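Local coordinates for phosphoribosylaminoimidazole-succinocarboxamide synthase (PDB 3U55), which joins 5-amino-1-(5-phosphoribosyl)imidazole-4-carboxylate to L-aspartate at the cost of ATP, a step of de novo purine biosynthesis, at residues A50-I55 with E226-I231; V54-L59 with E158-Y163; V90-V95 with I152-N157; S193-R198 with L208-F213. All blocks are in the same frame, centred on the assembly; numbering follows the deposited sequence. Where two conformers were deposited one is given.

Contacts 1 and 2 both use helix 45-62, sharing Val54 and Ile55, and their centres lie about 10 Å apart. They merge at Ile231, which packs on both Tyr163 and Phe56. Contact 3 uses the preceding turns of helix 143-165, 152-157, and sets them on the large sheet. Contact 4 touches contact 1 through Leu52 CD1 and Pro194 CD, 3.6 Å apart. Contacts 3 and 4 have centres about 16 Å apart, yet Arg93 and Arg198 converge on one sulfate. Lys210 of contact 4 holds a second, the two S atoms being 7.1 Å apart. Both ions probably come from the crystallisation liquor, but they may mark places where anionic groups of the substrates bind.

Contact 1: residues A50-I55 with E226-I231; sequences AQLSVI and EIYERI
Arg230 NH2 reaches Glu226 OE2 at 2.8 Å in a salt bridge along one flank of helix 220-232, outside the interface where Ile227, Tyr228 and Ile231 meet Gln51, Leu52 and Ile55. The guanidinium grips side-on: NH2 uses the syn lone pair of OE2, while Arg230 NE bonds to Glu226 OE1 at 3.1 Å. One turn separates the two residues, the usual spacing for an ion pair along a helix, and Asp201 gives Arg230 a second acid. The interface itself is apolar. Leu52 is its centre, with CD1 3.9 Å from Ile227 CG2 and CD2 3.8 Å from Ile231 CD1; a forked side chain suits a place where two isoleucines must be touched at once. This is helix-to-helix packing within the SAICAR synthetase fold; the axes of the two short segments approach to 10.8 Å and cross at 37°. Tyr228 has its CG anti to the backbone N (chi1 179°), which carries the ring across to helix 45-62. There the ring edge at CE2 meets Gln51 CB at 3.8 Å, while Leu52 CD2 approaches obliquely; Trp47 meets the same ring. Farther along, two beta-branched residues touch by their methyls, Ile55 CG2 lying 3.9 Å from Ile231 CG2. Ile231 has two conformers, and its distances here belong to one of them; it also packs on Leu164 of helix 143-165.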
loop_
_atom_site.group_PDB
_atom_site.type_symbol
_atom_site.label_atom_id
_atom_site.label_comp_id
_atom_site.label_asym_id
_atom_site.label_seq_id
_atom_site.Cartn_x
_atom_site.Cartn_y
_atom_site.Cartn_z
ATOM N N ALA A 50 24.781 16.930 6.070
ATOM C CA ALA A 50 25.458 17.236 4.806
ATOM C C ALA A 50 26.679 16.334 4.599
ATOM O O ALA A 50 26.822 15.711 3.540
ATOM C CB ALA A 50 25.858 18.703 4.748
ATOM N N GLN A 51 27.536 16.262 5.619
ATOM C CA GLN A 51 28.771 15.477 5.568
ATOM C C GLN A 51 28.495 13.988 5.379
ATOM O O GLN A 51 29.149 13.322 4.565
ATOM C CB GLN A 51 29.610 15.687 6.835
ATOM C CG GLN A 51 30.174 17.089 7.010
ATOM C CD GLN A 51 31.136 17.492 5.909
ATOM O OE1 GLN A 51 32.098 16.785 5.614
ATOM N NE2 GLN A 51 30.885 18.642 5.304
ATOM N N LEU A 52 27.529 13.474 6.133
ATOM C CA LEU A 52 27.155 12.063 6.029
ATOM C C LEU A 52 26.515 11.723 4.675
ATOM O O LEU A 52 26.759 10.646 4.122
ATOM C CB LEU A 52 26.260 11.655 7.200
ATOM C CG LEU A 52 26.987 11.605 8.547
ATOM C CD1 LEU A 52 25.996 11.565 9.699
ATOM C CD2 LEU A 52 27.957 10.424 8.622
ATOM N N SER A 53 25.725 12.646 4.132
ATOM C CA SER A 53 25.147 12.457 2.799
ATOM C C SER A 53 26.252 12.311 1.757
ATOM O O SER A 53 26.222 11.399 0.934
ATOM C CB SER A 53 24.215 13.614 2.425
ATOM O OG SER A 53 22.998 13.557 3.148
ATOM N N VAL A 54 27.233 13.210 1.815
ATOM C CA VAL A 54 28.389 13.172 0.917
ATOM C C VAL A 54 29.100 11.825 1.005
ATOM O O VAL A 54 29.373 11.194 -0.021
ATOM C CB VAL A 54 29.366 14.343 1.201
ATOM C CG1 VAL A 54 30.671 14.169 0.442
ATOM C CG2 VAL A 54 28.729 15.656 0.815
ATOM N N ILE A 55 29.380 11.381 2.230
ATOM C CA ILE A 55 30.028 10.090 2.446
ATOM C C ILE A 55 29.238 8.952 1.778
ATOM O O ILE A 55 29.804 8.150 1.031
ATOM C CB ILE A 55 30.237 9.794 3.950
ATOM C CG1 ILE A 55 31.322 10.712 4.528
ATOM C CG2 ILE A 55 30.614 8.326 4.164
ATOM C CD1 ILE A 55 31.280 10.858 6.036
ATOM N N GLU A 226 28.074 10.551 17.046
ATOM C CA GLU A 226 28.532 9.181 17.262
ATOM C C GLU A 226 28.554 8.420 15.938
ATOM O O GLU A 226 29.531 7.738 15.629
ATOM C CB GLU A 226 27.632 8.472 18.281
ATOM C CG GLU A 226 28.386 7.781 19.416
ATOM C CD GLU A 226 28.648 6.310 19.155
ATOM O OE1 GLU A 226 29.816 5.945 18.887
ATOM O OE2 GLU A 226 27.685 5.517 19.228
ATOM N N ILE A 227 27.479 8.559 15.162
ATOM C CA ILE A 227 27.409 8.014 13.804
ATOM C C ILE A 227 28.565 8.534 12.956
ATOM O O ILE A 227 29.284 7.751 12.331
ATOM C CB ILE A 227 26.049 8.344 13.115
ATOM C CG1 ILE A 227 24.913 7.530 13.736
ATOM C CG2 ILE A 227 26.119 8.109 11.601
ATOM C CD1 ILE A 227 24.966 6.017 13.447
ATOM N N TYR A 228 28.748 9.855 12.954
ATOM C CA TYR A 228 29.800 10.485 12.172
ATOM C C TYR A 228 31.181 9.958 12.572
ATOM O O TYR A 228 32.004 9.651 11.708
ATOM C CB TYR A 228 29.738 12.014 12.299
ATOM C CG TYR A 228 30.828 12.742 11.537
ATOM C CD1 TYR A 228 32.080 12.961 12.114
ATOM C CD2 TYR A 228 30.610 13.212 10.241
ATOM C CE1 TYR A 228 33.091 13.621 11.420
ATOM C CE2 TYR A 228 31.619 13.882 9.538
ATOM C CZ TYR A 228 32.853 14.083 10.138
ATOM O OH TYR A 228 33.859 14.740 9.463
ATOM N N GLU A 229 31.420 9.863 13.879
ATOM C CA GLU A 229 32.703 9.402 14.417
ATOM C C GLU A 229 32.991 7.953 14.057
ATOM O O GLU A 229 34.110 7.615 13.674
ATOM C CB GLU A 229 32.753 9.581 15.937
ATOM C CG GLU A 229 32.911 11.028 16.389
ATOM C CD GLU A 229 32.778 11.202 17.896
ATOM O OE1 GLU A 229 33.182 10.286 18.648
ATOM O OE2 GLU A 229 32.270 12.259 18.326
ATOM N N ARG A 230 31.977 7.101 14.179
ATOM C CA ARG A 230 32.110 5.689 13.826
ATOM C C ARG A 230 32.406 5.475 12.348
ATOM O O ARG A 230 33.172 4.575 11.991
ATOM C CB ARG A 230 30.853 4.920 14.203
ATOM C CG ARG A 230 30.745 4.634 15.669
ATOM C CD ARG A 230 29.944 3.389 15.891
ATOM N NE ARG A 230 29.145 3.501 17.099
ATOM C CZ ARG A 230 28.408 2.523 17.603
ATOM N NH1 ARG A 230 28.368 1.337 17.003
ATOM N NH2 ARG A 230 27.715 2.732 18.711
ATOM N N ILE A 231 31.796 6.306 11.505
ATOM C CA ILE A 231 31.979 6.208 10.061
ATOM C C ILE A 231 33.332 6.779 9.626
ATOM O O ILE A 231 34.072 6.131 8.880
ATOM C CB ILE A 231 30.798 6.863 9.291
ATOM C CG1 ILE A 231 29.545 5.989 9.420
ATOM C CG2 ILE A 231 31.155 7.093 7.821
ATOM C CD1 ILE A 231 28.259 6.651 8.966
#

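Contact 2: residues V54-L59 with E158-Y163; sequences VIFFKL and EILKDY
Two long helices of the SAICAR synthetase fold, 45-62 and 143-165, pack crosswise here, Leu59 and Phe56 of the first meeting Ile159, Leu160 and Tyr163 of the second. The axes of segments 54-59 and 158-163 come within 11.0 Å at an angle of 118°, a steep crossing bridged by large apolar side chains. Leu59 does most of the touching. Its CG is anti to the backbone N (chi1 171°), which sends the isobutyl group out across the gap, and the CD2 methyl settles over one face of the Tyr163 ring. CD2 lies 3.8 Å from the centroid of that ring and 21° off its normal, a CH-pi contact; the methyl is displaced toward the rim and comes to 3.5 Å from Tyr163 CG. On the way, Leu59 CG slides past Ile159 CG2 at 3.9 Å, the two side chains running in opposite directions. Phe56 supplies the more buried half of the contact: its CD1 meets Leu160 CD2 at 3.7 Å, the side chains crossing at about a right angle, and its CE1 approaches Tyr163 CE2 obliquely. A tyrosine suits this partly exposed place because its flat face receives Leu59 CD2; its OH merely packs on Ile55 CG2. Ile231 of helix 220-232 packs against both Phe56 and Tyr163, making a three-helix junction, and Leu160 leans on Leu171 of strand 169-180.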
loop_
_atom_site.group_PDB
_atom_site.type_symbol
_atom_site.label_atom_id
_atom_site.label_comp_id
_atom_site.label_asym_id
_atom_site.label_seq_id
_atom_site.Cartn_x
_atom_site.Cartn_y
_atom_site.Cartn_z
ATOM N N VAL A 54 27.233 13.210 1.815
ATOM C CA VAL A 54 28.389 13.172 0.917
ATOM C C VAL A 54 29.100 11.825 1.005
ATOM O O VAL A 54 29.373 11.194 -0.021
ATOM C CB VAL A 54 29.366 14.343 1.201
ATOM C CG1 VAL A 54 30.671 14.169 0.442
ATOM C CG2 VAL A 54 28.729 15.656 0.815
ATOM N N ILE A 55 29.380 11.381 2.230
ATOM C CA ILE A 55 30.028 10.090 2.446
ATOM C C ILE A 55 29.238 8.952 1.778
ATOM O O ILE A 55 29.804 8.150 1.031
ATOM C CB ILE A 55 30.237 9.794 3.950
ATOM C CG1 ILE A 55 31.322 10.712 4.528
ATOM C CG2 ILE A 55 30.614 8.326 4.164
ATOM C CD1 ILE A 55 31.280 10.858 6.036
ATOM N N PHE A 56 27.934 8.892 2.049
ATOM C CA PHE A 56 27.091 7.837 1.487
ATOM C C PHE A 56 26.959 7.926 -0.033
ATOM O O PHE A 56 27.054 6.905 -0.707
ATOM C CB PHE A 56 25.716 7.797 2.159
ATOM C CG PHE A 56 25.752 7.368 3.611
ATOM C CD1 PHE A 56 26.379 6.181 3.995
ATOM C CD2 PHE A 56 25.126 8.137 4.590
ATOM C CE1 PHE A 56 26.396 5.778 5.339
ATOM C CE2 PHE A 56 25.129 7.746 5.925
ATOM C CZ PHE A 56 25.770 6.565 6.305
ATOM N N PHE A 57 26.745 9.129 -0.569
ATOM C CA PHE A 57 26.668 9.312 -2.032
ATOM C C PHE A 57 27.934 8.837 -2.734
ATOM O O PHE A 57 27.858 8.161 -3.763
ATOM C CB PHE A 57 26.402 10.767 -2.429
ATOM C CG PHE A 57 24.991 11.243 -2.167
ATOM C CD1 PHE A 57 23.896 10.418 -2.398
ATOM C CD2 PHE A 57 24.766 12.548 -1.723
ATOM C CE1 PHE A 57 22.592 10.877 -2.164
ATOM C CE2 PHE A 57 23.471 13.017 -1.489
ATOM C CZ PHE A 57 22.383 12.181 -1.706
ATOM N N LYS A 58 29.092 9.202 -2.186
ATOM C CA LYS A 58 30.372 8.797 -2.770
ATOM C C LYS A 58 30.532 7.279 -2.761
ATOM O O LYS A 58 30.952 6.693 -3.761
ATOM C CB LYS A 58 31.542 9.475 -2.051
ATOM C CG LYS A 58 31.742 10.930 -2.447
ATOM C CD LYS A 58 32.793 11.597 -1.569
ATOM C CE LYS A 58 33.152 12.980 -2.095
ATOM N NZ LYS A 58 34.048 13.710 -1.152
ATOM N N LEU A 59 30.161 6.646 -1.646
ATOM C CA LEU A 59 30.198 5.183 -1.537
ATOM C C LEU A 59 29.304 4.500 -2.584
ATOM O O LEU A 59 29.726 3.551 -3.257
ATOM C CB LEU A 59 29.818 4.737 -0.116
ATOM C CG LEU A 59 29.587 3.245 0.156
ATOM C CD1 LEU A 59 30.899 2.464 0.182
ATOM C CD2 LEU A 59 28.839 3.075 1.477
ATOM N N GLU A 158 21.777 -3.142 0.168
ATOM C CA GLU A 158 22.881 -4.093 0.370
ATOM C C GLU A 158 24.203 -3.385 0.676
ATOM O O GLU A 158 24.897 -3.748 1.630
ATOM C CB GLU A 158 23.032 -5.036 -0.833
ATOM C CG GLU A 158 21.889 -6.038 -1.000
ATOM C CD GLU A 158 21.655 -6.897 0.238
ATOM O OE1 GLU A 158 20.554 -6.810 0.832
ATOM O OE2 GLU A 158 22.576 -7.648 0.626
ATOM N N ILE A 159 24.536 -2.379 -0.131
ATOM C CA ILE A 159 25.771 -1.602 0.027
ATOM C C ILE A 159 25.845 -0.902 1.382
ATOM O O ILE A 159 26.859 -1.010 2.083
ATOM C CB ILE A 159 25.934 -0.539 -1.092
ATOM C CG1 ILE A 159 25.981 -1.211 -2.469
ATOM C CG2 ILE A 159 27.186 0.320 -0.850
ATOM C CD1 ILE A 159 25.412 -0.352 -3.600
ATOM N N LEU A 160 24.780 -0.187 1.743
ATOM C CA LEU A 160 24.753 0.560 3.003
ATOM C C LEU A 160 24.767 -0.359 4.219
ATOM O O LEU A 160 25.532 -0.127 5.151
ATOM C CB LEU A 160 23.551 1.508 3.069
ATOM C CG LEU A 160 23.466 2.633 2.031
ATOM C CD1 LEU A 160 22.197 3.442 2.281
ATOM C CD2 LEU A 160 24.697 3.539 2.063
ATOM N N LYS A 161 23.940 -1.403 4.188
ATOM C CA LYS A 161 23.851 -2.328 5.318
ATOM C C LYS A 161 25.185 -3.039 5.557
ATOM O O LYS A 161 25.614 -3.148 6.703
ATOM C CB LYS A 161 22.671 -3.309 5.175
ATOM C CG LYS A 161 22.899 -4.524 4.277
ATOM C CD LYS A 161 21.576 -5.067 3.733
ATOM C CE LYS A 161 20.655 -5.550 4.832
ATOM N NZ LYS A 161 20.948 -6.953 5.228
ATOM N N ASP A 162 25.852 -3.479 4.484
ATOM C CA ASP A 162 27.170 -4.132 4.590
ATOM C C ASP A 162 28.223 -3.181 5.159
ATOM O O ASP A 162 28.961 -3.532 6.080
ATOM C CB ASP A 162 27.643 -4.652 3.228
ATOM C CG ASP A 162 26.860 -5.866 2.746
ATOM O OD1 ASP A 162 26.135 -6.498 3.548
ATOM O OD2 ASP A 162 26.974 -6.193 1.544
ATOM N N TYR A 163 28.274 -1.978 4.598
ATOM C CA TYR A 163 29.216 -0.934 5.005
ATOM C C TYR A 163 29.037 -0.542 6.469
ATOM O O TYR A 163 30.018 -0.381 7.206
ATOM C CB TYR A 163 29.036 0.288 4.092
ATOM C CG TYR A 163 29.858 1.504 4.453
ATOM C CD1 TYR A 163 31.172 1.643 4.000
ATOM C CD2 TYR A 163 29.315 2.529 5.229
ATOM C CE1 TYR A 163 31.927 2.769 4.318
ATOM C CE2 TYR A 163 30.063 3.656 5.556
ATOM C CZ TYR A 163 31.364 3.766 5.097
ATOM O OH TYR A 163 32.099 4.877 5.419
#

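Contact 3: residues V90-V95 with I152-N157; sequences VVVRNV and IALKVN. With SO4 (sulfate ion), chain B.
Asn94 and Asn157 pair amide to amide by two hydrogen bonds: Asn157 ND2 gives to Asn94 OD1 at 2.8 Å, and Asn94 ND2 gives to Asn157 OD1 at 2.8 Å. The planes are only 14° apart and each donor sits on a carbonyl lone pair. Asn157 CG is anti to the backbone N (chi1 -175°), which carries its amide toward Asn94. Asn94 ND2 also donates to Leu171 O, which fixes the flip of its amide. Putting a leucine in place of Asn94 would probably leave both polar atoms of the buried Asn157 amide without these mates. Among apolar contacts, Val92 CG2 lies 3.7 Å from Ala153 CB and Val90 CG1 4.0 Å from it; alanine's small side chain lets strand and helix come close. In the ionic group, Arg93 NH1 forms a salt bridge with Glu118, and the guanidinium edge faces a sulfate probably from the crystallisation liquor. Val90 and Val92 face helix 143-165 while Val91 and Arg93 face the other side, as in a helix layered on a beta-sheet.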
loop_
_atom_site.group_PDB
_atom_site.type_symbol
_atom_site.label_atom_id
_atom_site.label_comp_id
_atom_site.label_asym_id
_atom_site.label_seq_id
_atom_site.Cartn_x
_atom_site.Cartn_y
_atom_site.Cartn_z
ATOM N N VAL A 90 10.618 6.286 -1.180
ATOM C CA VAL A 90 10.837 4.844 -1.301
ATOM C C VAL A 90 11.512 4.383 -0.022
ATOM O O VAL A 90 12.626 4.805 0.288
ATOM C CB VAL A 90 11.695 4.500 -2.538
ATOM C CG1 VAL A 90 11.877 2.982 -2.690
ATOM C CG2 VAL A 90 11.060 5.082 -3.802
ATOM N N VAL A 91 10.818 3.537 0.729
ATOM C CA VAL A 91 11.321 3.098 2.026
ATOM C C VAL A 91 11.754 1.623 1.966
ATOM O O VAL A 91 10.967 0.760 1.577
ATOM C CB VAL A 91 10.253 3.322 3.129
ATOM C CG1 VAL A 91 10.773 2.861 4.476
ATOM C CG2 VAL A 91 9.815 4.807 3.172
ATOM N N VAL A 92 13.001 1.346 2.342
ATOM C CA VAL A 92 13.496 -0.031 2.428
ATOM C C VAL A 92 13.647 -0.387 3.902
ATOM O O VAL A 92 14.212 0.386 4.658
ATOM C CB VAL A 92 14.849 -0.226 1.683
ATOM C CG1 VAL A 92 15.294 -1.697 1.721
ATOM C CG2 VAL A 92 14.740 0.207 0.236
ATOM N N ARG A 93 13.144 -1.554 4.301
ATOM C CA ARG A 93 13.136 -1.940 5.717
ATOM C C ARG A 93 13.728 -3.346 5.901
ATOM O O ARG A 93 13.313 -4.300 5.236
ATOM C CB ARG A 93 11.708 -1.851 6.296
ATOM C CG ARG A 93 10.812 -0.764 5.625
ATOM C CD ARG A 93 9.434 -0.590 6.303
ATOM N NE ARG A 93 9.591 0.160 7.538
ATOM C CZ ARG A 93 9.067 1.350 7.817
ATOM N NH1 ARG A 93 8.253 1.997 6.977
ATOM N NH2 ARG A 93 9.352 1.886 8.986
ATOM N N ASN A 94 14.707 -3.440 6.802
ATOM C CA ASN A 94 15.387 -4.690 7.146
ATOM C C ASN A 94 14.944 -5.223 8.507
ATOM O O ASN A 94 14.914 -6.443 8.743
ATOM C CB ASN A 94 16.893 -4.454 7.189
ATOM C CG ASN A 94 17.453 -4.016 5.857
ATOM O OD1 ASN A 94 17.274 -4.698 4.838
ATOM N ND2 ASN A 94 18.139 -2.880 5.851
ATOM N N VAL A 95 14.619 -4.292 9.397
ATOM C CA VAL A 95 14.208 -4.592 10.763
ATOM C C VAL A 95 12.903 -3.846 11.012
ATOM O O VAL A 95 12.732 -2.720 10.524
ATOM C CB VAL A 95 15.293 -4.137 11.767
ATOM C CG1 VAL A 95 14.837 -4.330 13.208
ATOM C CG2 VAL A 95 16.602 -4.874 11.511
ATOM N N ILE A 152 17.236 -0.458 -7.748
ATOM C CA ILE A 152 18.229 0.480 -7.235
ATOM C C ILE A 152 18.171 0.527 -5.698
ATOM O O ILE A 152 19.193 0.376 -5.031
ATOM C CB ILE A 152 18.048 1.912 -7.816
ATOM C CG1 ILE A 152 18.296 1.929 -9.333
ATOM C CG2 ILE A 152 19.006 2.887 -7.136
ATOM C CD1 ILE A 152 17.745 3.201 -10.037
ATOM N N ALA A 153 16.969 0.712 -5.151
ATOM C CA ALA A 153 16.787 0.801 -3.702
ATOM C C ALA A 153 17.305 -0.438 -2.974
ATOM O O ALA A 153 17.947 -0.322 -1.925
ATOM C CB ALA A 153 15.312 1.039 -3.361
ATOM N N LEU A 154 17.028 -1.617 -3.528
ATOM C CA LEU A 154 17.501 -2.866 -2.929
ATOM C C LEU A 154 19.018 -3.029 -3.010
ATOM O O LEU A 154 19.628 -3.566 -2.085
ATOM C CB LEU A 154 16.783 -4.078 -3.541
ATOM C CG LEU A 154 15.329 -4.261 -3.098
ATOM C CD1 LEU A 154 14.654 -5.355 -3.916
ATOM C CD2 LEU A 154 15.226 -4.564 -1.600
ATOM N N LYS A 155 19.625 -2.580 -4.111
ATOM C CA LYS A 155 21.090 -2.584 -4.218
ATOM C C LYS A 155 21.720 -1.608 -3.214
ATOM O O LYS A 155 22.656 -1.969 -2.492
ATOM C CB LYS A 155 21.546 -2.283 -5.653
ATOM C CG LYS A 155 23.061 -2.200 -5.800
ATOM C CD LYS A 155 23.512 -2.100 -7.246
ATOM C CE LYS A 155 25.016 -1.814 -7.285
ATOM N NZ LYS A 155 25.527 -1.685 -8.682
ATOM N N VAL A 156 21.194 -0.382 -3.170
ATOM C CA VAL A 156 21.591 0.618 -2.169
ATOM C C VAL A 156 21.526 0.022 -0.768
ATOM O O VAL A 156 22.463 0.173 0.029
ATOM C CB VAL A 156 20.701 1.886 -2.245
ATOM C CG1 VAL A 156 20.934 2.808 -1.035
ATOM C CG2 VAL A 156 20.953 2.638 -3.571
ATOM N N ASN A 157 20.422 -0.661 -0.476
ATOM C CA ASN A 157 20.268 -1.329 0.812
ATOM C C ASN A 157 21.440 -2.259 1.110
ATOM O O ASN A 157 22.036 -2.152 2.172
ATOM C CB ASN A 157 18.944 -2.076 0.885
ATOM C CG ASN A 157 18.683 -2.686 2.262
ATOM O OD1 ASN A 157 18.933 -2.065 3.300
ATOM N ND2 ASN A 157 18.174 -3.913 2.269
HETATM S S SO4 B . 8.189 5.405 9.207
HETATM O O1 SO4 B . 8.448 4.075 9.730
HETATM O O2 SO4 B . 9.367 6.251 9.359
HETATM O O3 SO4 B . 7.823 5.272 7.797
HETATM O O4 SO4 B . 7.092 6.013 9.949
#

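Contact 4: residues S193-R198 with L208-F213; sequences SPDTCR and LDKDVF. With SO4 (sulfate ion), chain B; SO4 (sulfate ion), chain C.
Arg198 NE donates to Asp211 OD2 at 2.8 Å, a salt bridge on the syn side of the carboxylate; OD2 lies at the guanidinium edge, near its plane, though the two planes are turned 43° apart. Extended from CG to NE, the chain carries its guanidinium past Asp211 to a sulfate, probably from the crystallisation liquor: Arg198 NH1 bonds to O2 of that ion at 3.1 Å, NH2 shares the same oxygen more distantly, and Asp173 pairs with NH1. With a leucine at this position, the sulfate is likely to lose a charged anchor and Asp211 a mate, although Arg214 would still face Asp211. Lys210 NZ meets O1 of a second sulfate of similar origin at 2.8 Å and donates to Thr32 O; the extended chain lets the ammonium reach the anion, also held by Arg214 and Phe34 N, while its methylenes run past Asp195 O. Behind these groups, Lys210 N donates to Pro194 O at 2.9 Å, tying the 193-198 loop to the turn that leads into helix 211-214. Asp209 positions Asp211, its OD2 accepting from Asp211 N at 2.8 Å as a capping bond, while its OD1 takes Phe199 N. Ser193 OG accepts from Asp195 N, closing an ST turn. Pro194 rests on Leu52 and Tyr224, joining the large sheet, to which strand 197-201 belongs, to helices 45-62 and 220-232.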
loop_
_atom_site.group_PDB
_atom_site.type_symbol
_atom_site.label_atom_id
_atom_site.label_comp_id
_atom_site.label_asym_id
_atom_site.label_seq_id
_atom_site.Cartn_x
_atom_site.Cartn_y
_atom_site.Cartn_z
ATOM N N SER A 193 21.018 10.315 5.525
ATOM C CA SER A 193 21.492 10.826 6.807
ATOM C C SER A 193 20.727 10.186 7.963
ATOM O O SER A 193 19.754 9.461 7.743
ATOM C CB SER A 193 21.297 12.347 6.858
ATOM O OG SER A 193 19.928 12.659 7.040
ATOM N N PRO A 194 21.149 10.472 9.212
ATOM C CA PRO A 194 20.388 9.997 10.366
ATOM C C PRO A 194 18.971 10.586 10.452
ATOM O O PRO A 194 18.169 10.125 11.266
ATOM C CB PRO A 194 21.239 10.458 11.552
ATOM C CG PRO A 194 22.623 10.570 11.000
ATOM C CD PRO A 194 22.422 11.094 9.618
ATOM N N ASP A 195 18.679 11.596 9.633
ATOM C CA ASP A 195 17.309 12.105 9.467
ATOM C C ASP A 195 16.423 11.159 8.639
ATOM O O ASP A 195 15.217 11.064 8.881
ATOM C CB ASP A 195 17.313 13.487 8.791
ATOM C CG ASP A 195 17.322 14.648 9.789
ATOM O OD1 ASP A 195 16.886 15.755 9.408
ATOM O OD2 ASP A 195 17.754 14.463 10.944
ATOM N N THR A 196 17.021 10.480 7.663
ATOM C CA THR A 196 16.265 9.666 6.704
ATOM C C THR A 196 16.464 8.151 6.861
ATOM O O THR A 196 15.861 7.359 6.136
ATOM C CB THR A 196 16.585 10.076 5.254
ATOM O OG1 THR A 196 17.992 9.954 5.017
ATOM C CG2 THR A 196 16.133 11.513 4.992
ATOM N N CYS A 197 17.306 7.761 7.811
ATOM C CA CYS A 197 17.602 6.352 8.060
ATOM C C CYS A 197 17.361 6.051 9.528
ATOM O O CYS A 197 17.496 6.934 10.377
ATOM C CB CYS A 197 19.068 6.042 7.768
ATOM S SG CYS A 197 19.700 6.442 6.131
ATOM N N ARG A 198 17.017 4.804 9.826
ATOM C CA ARG A 198 17.139 4.313 11.194
ATOM C C ARG A 198 18.436 3.529 11.342
ATOM O O ARG A 198 18.695 2.579 10.593
ATOM C CB ARG A 198 15.918 3.496 11.624
ATOM C CG ARG A 198 14.726 4.363 11.967
ATOM C CD ARG A 198 13.549 3.548 12.482
ATOM N NE ARG A 198 12.429 4.428 12.828
ATOM C CZ ARG A 198 11.470 4.794 11.977
ATOM N NH1 ARG A 198 11.466 4.344 10.729
ATOM N NH2 ARG A 198 10.498 5.600 12.377
ATOM N N LEU A 208 20.560 5.711 16.877
ATOM C CA LEU A 208 21.532 6.749 16.577
ATOM C C LEU A 208 21.035 7.505 15.344
ATOM O O LEU A 208 21.701 7.551 14.311
ATOM C CB LEU A 208 22.910 6.129 16.340
ATOM C CG LEU A 208 23.585 5.440 17.534
ATOM C CD1 LEU A 208 24.820 4.665 17.091
ATOM C CD2 LEU A 208 23.939 6.461 18.615
ATOM N N ASP A 209 19.844 8.087 15.483
ATOM C CA ASP A 209 19.100 8.671 14.371
ATOM C C ASP A 209 18.013 9.614 14.877
ATOM O O ASP A 209 17.956 9.935 16.070
ATOM C CB ASP A 209 18.472 7.560 13.514
ATOM C CG ASP A 209 17.602 6.607 14.331
ATOM O OD1 ASP A 209 17.650 5.385 14.083
ATOM O OD2 ASP A 209 16.873 7.078 15.227
ATOM N N LYS A 210 17.142 10.036 13.964
ATOM C CA LYS A 210 16.059 10.963 14.276
ATOM C C LYS A 210 15.069 10.474 15.355
ATOM O O LYS A 210 14.364 11.287 15.949
ATOM C CB LYS A 210 15.317 11.331 12.989
ATOM C CG LYS A 210 14.508 12.616 13.061
ATOM C CD LYS A 210 13.786 12.830 11.744
ATOM C CE LYS A 210 12.934 14.063 11.774
ATOM N NZ LYS A 210 12.176 14.252 10.498
ATOM N N ASP A 211 15.016 9.166 15.610
ATOM C CA ASP A 211 14.137 8.620 16.664
ATOM C C ASP A 211 14.511 9.133 18.063
ATOM O O ASP A 211 13.676 9.149 18.971
ATOM C CB ASP A 211 14.114 7.087 16.651
ATOM C CG ASP A 211 13.129 6.512 15.630
ATOM O OD1 ASP A 211 12.246 7.245 15.134
ATOM O OD2 ASP A 211 13.227 5.303 15.345
ATOM N N VAL A 212 15.765 9.549 18.221
ATOM C CA VAL A 212 16.246 10.174 19.455
ATOM C C VAL A 212 15.494 11.488 19.702
ATOM O O VAL A 212 15.168 11.816 20.842
ATOM C CB VAL A 212 17.781 10.385 19.401
ATOM C CG1 VAL A 212 18.274 11.296 20.531
ATOM C CG2 VAL A 212 18.488 9.040 19.467
ATOM N N PHE A 213 15.210 12.217 18.622
ATOM C CA PHE A 213 14.382 13.423 18.673
ATOM C C PHE A 213 12.890 13.098 18.735
ATOM O O PHE A 213 12.170 13.682 19.543
ATOM C CB PHE A 213 14.691 14.339 17.483
ATOM C CG PHE A 213 13.670 15.426 17.255
ATOM C CD1 PHE A 213 13.451 16.420 18.212
ATOM C CD2 PHE A 213 12.936 15.462 16.075
ATOM C CE1 PHE A 213 12.510 17.424 17.994
ATOM C CE2 PHE A 213 11.996 16.468 15.844
ATOM C CZ PHE A 213 11.783 17.450 16.806
HETATM S S SO4 B . 8.189 5.405 9.207
HETATM O O1 SO4 B . 8.448 4.075 9.730
HETATM O O2 SO4 B . 9.367 6.251 9.359
HETATM O O3 SO4 B . 7.823 5.272 7.797
HETATM O O4 SO4 B . 7.092 6.013 9.949
HETATM S S SO4 C . 8.604 12.363 10.588
HETATM O O1 SO4 C . 9.962 12.667 11.024
HETATM O O2 SO4 C . 7.991 13.578 10.063
HETATM O O3 SO4 C . 8.661 11.345 9.542
HETATM O O4 SO4 C . 7.827 11.874 11.727
HETATM O O HOH W 1 14.077 16.854 10.437
#